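Local atomic coordinates of sulfoquinovosidase (Escherichia coli, PDB entry 5AEG), a protein that hydrolyses sulfoquinovosyl diacylglycerides and sulfoquinovosyl glycerol, releasing sulfoquinovose for sulfoglycolysis. Residues 51-56 / 170-174. Residues are numbered along the deposited sequence; the frame is centred on the assembly and turned at random.
Sequences FRGNFS and KENAG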
loop_
_atom_site.group_PDB
_atom_site.type_symbol
_atom_site.label_atom_id
_atom_site.label_comp_id
_atom_site.label_asym_id
_atom_site.label_seq_id
_atom_site.Cartn_x
_atom_site.Cartn_y
_atom_site.Cartn_z
ATOM N N PHE A 51 -18.617 -6.370 -9.361
ATOM C CA PHE A 51 -19.057 -6.696 -7.993
ATOM C C PHE A 51 -18.766 -5.586 -6.952
ATOM O O PHE A 51 -18.120 -5.823 -5.866
ATOM C CB PHE A 51 -18.385 -8.020 -7.570
ATOM C CG PHE A 51 -18.877 -9.221 -8.288
ATOM C CD1 PHE A 51 -20.209 -9.644 -8.086
ATOM C CD2 PHE A 51 -18.061 -9.965 -9.145
ATOM C CE1 PHE A 51 -20.675 -10.761 -8.731
ATOM C CE2 PHE A 51 -18.536 -11.117 -9.793
ATOM C CZ PHE A 51 -19.842 -11.506 -9.588
ATOM N N ARG A 52 -19.118 -4.338 -7.275
ATOM C CA ARG A 52 -18.938 -3.231 -6.291
ATOM C C ARG A 52 -17.483 -3.047 -5.815
ATOM O O ARG A 52 -17.212 -2.515 -4.730
ATOM C CB ARG A 52 -19.851 -3.383 -5.130
ATOM C CG ARG A 52 -21.227 -3.865 -5.622
ATOM C CD ARG A 52 -22.244 -4.095 -4.521
ATOM N NE ARG A 52 -22.775 -2.843 -4.016
ATOM C CZ ARG A 52 -23.423 -2.685 -2.864
ATOM N NH1 ARG A 52 -23.641 -3.697 -2.017
ATOM N NH2 ARG A 52 -23.839 -1.478 -2.552
ATOM N N GLY A 53 -16.552 -3.442 -6.677
ATOM C CA GLY A 53 -15.117 -3.274 -6.342
ATOM C C GLY A 53 -14.416 -4.535 -6.089
ATOM O O GLY A 53 -13.184 -4.522 -6.055
ATOM N N ASN A 54 -15.170 -5.626 -5.919
ATOM C CA ASN A 54 -14.619 -6.964 -5.798
ATOM C C ASN A 54 -14.435 -7.680 -7.164
ATOM O O ASN A 54 -15.015 -8.779 -7.456
ATOM C CB ASN A 54 -15.434 -7.803 -4.862
ATOM C CG ASN A 54 -15.459 -7.251 -3.460
ATOM O OD1 ASN A 54 -14.475 -7.193 -2.791
ATOM N ND2 ASN A 54 -16.611 -6.872 -3.023
ATOM N N PHE A 55 -13.614 -7.019 -7.995
ATOM C CA PHE A 55 -13.604 -7.286 -9.405
ATOM C C PHE A 55 -13.365 -8.728 -9.732
ATOM O O PHE A 55 -12.413 -9.358 -9.252
ATOM C CB PHE A 55 -12.507 -6.472 -10.114
ATOM C CG PHE A 55 -12.808 -5.062 -10.285
ATOM C CD1 PHE A 55 -12.474 -4.113 -9.320
ATOM C CD2 PHE A 55 -13.378 -4.605 -11.479
ATOM C CE1 PHE A 55 -12.716 -2.802 -9.492
ATOM C CE2 PHE A 55 -13.599 -3.278 -11.667
ATOM C CZ PHE A 55 -13.291 -2.339 -10.690
ATOM N N SER A 56 -14.174 -9.236 -10.651
ATOM C CA SER A 56 -13.837 -10.468 -11.344
ATOM C C SER A 56 -13.398 -10.063 -12.747
ATOM O O SER A 56 -14.161 -9.497 -13.479
ATOM C CB SER A 56 -15.059 -11.360 -11.457
ATOM O OG SER A 56 -14.775 -12.385 -12.367
ATOM N N LYS A 170 -21.594 -13.615 -1.059
ATOM C CA LYS A 170 -22.207 -12.290 -1.151
ATOM C C LYS A 170 -21.216 -11.422 -1.984
ATOM O O LYS A 170 -20.262 -10.920 -1.508
ATOM C CB LYS A 170 -22.279 -11.876 0.321
ATOM C CG LYS A 170 -22.969 -10.591 0.681
ATOM C CD LYS A 170 -22.701 -10.241 2.161
ATOM C CE LYS A 170 -21.352 -9.548 2.374
ATOM N NZ LYS A 170 -21.308 -8.584 3.529
ATOM N N GLU A 171 -21.421 -11.258 -3.258
ATOM C CA GLU A 171 -20.661 -10.228 -4.019
ATOM C C GLU A 171 -19.176 -10.449 -4.184
ATOM O O GLU A 171 -18.446 -9.509 -4.335
ATOM C CB GLU A 171 -20.926 -8.817 -3.481
ATOM C CG GLU A 171 -22.388 -8.416 -3.620
ATOM C CD GLU A 171 -22.710 -7.519 -4.826
ATOM O OE1 GLU A 171 -22.167 -7.692 -5.956
ATOM O OE2 GLU A 171 -23.557 -6.625 -4.618
ATOM N N ASN A 172 -18.779 -11.698 -4.228
ATOM C CA ASN A 172 -17.454 -12.109 -4.656
ATOM C C ASN A 172 -16.427 -11.404 -3.766
ATOM O O ASN A 172 -15.337 -11.011 -4.240
ATOM C CB ASN A 172 -17.215 -11.687 -6.124
ATOM C CG ASN A 172 -16.086 -12.416 -6.729
ATOM O OD1 ASN A 172 -15.991 -13.616 -6.550
ATOM N ND2 ASN A 172 -15.216 -11.742 -7.478
ATOM N N ALA A 173 -16.761 -11.249 -2.486
ATOM C CA ALA A 173 -15.946 -10.388 -1.586
ATOM C C ALA A 173 -14.807 -11.069 -0.833
ATOM O O ALA A 173 -14.042 -10.341 -0.104
ATOM C CB ALA A 173 -16.851 -9.643 -0.630
ATOM N N GLY A 174 -14.665 -12.369 -0.970
ATOM C CA GLY A 174 -13.652 -13.137 -0.204
ATOM C C GLY A 174 -12.247 -12.770 -0.707
ATOM O O GLY A 174 -11.291 -12.727 0.081
HETATM O O HOH W 1 -13.952 -7.631 -0.258
#
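Phe51, Asn54, Glu171 and Asn172 make a small, mixed contact between two loops near the surface. Residues 51-56 link strand 39-49 to strand 56-74. Residues 170-174 follow helix 162-169. The loops are joined directly by a hydrogen bond: Asn172 ND2 donates to Asn54 O at 3.0 Å, fairly straight at 161°. The acceptor lies close to the plane of the Asn172 amide. The side chain of Asn172 extends with CG anti to its backbone N (chi1 -163°), which carries the amide past the Phe51 ring to this carbonyl. On the way its CB sits over one face of the ring, a CH-pi contact of 3.8 Å from CB to the Phe51 centroid. Glu171 meets the same ring at its edge, with OE1 3.5 Å from Phe51 CD1 and the carboxylate nearly perpendicular to the ring. With an alanine here instead of Phe51, Asn172 CB is likely to lose the ring face it lies on, and a gap would probably open beside Glu171 OE1. Asn54 CB packs against Asn172 O at 3.3 Å. A water bridges the loops, donating to Asn54 OD1 (2.6 Å) and Ala173 O (2.7 Å). Within its own loop, Asn54 is the centre of an inverse gamma turn. Next to it, Phe55 turns away from 170-174 and packs edge-to-face on Trp149. The Asn54 side chain comes within about 7 Å of that of Asp472, the inferred proton donor. Two loops of the N-terminal galactose mutarotase-like domain, a beta-sandwich fold in this family, pack together here close to the active site of a family 31 glycoside hydrolase.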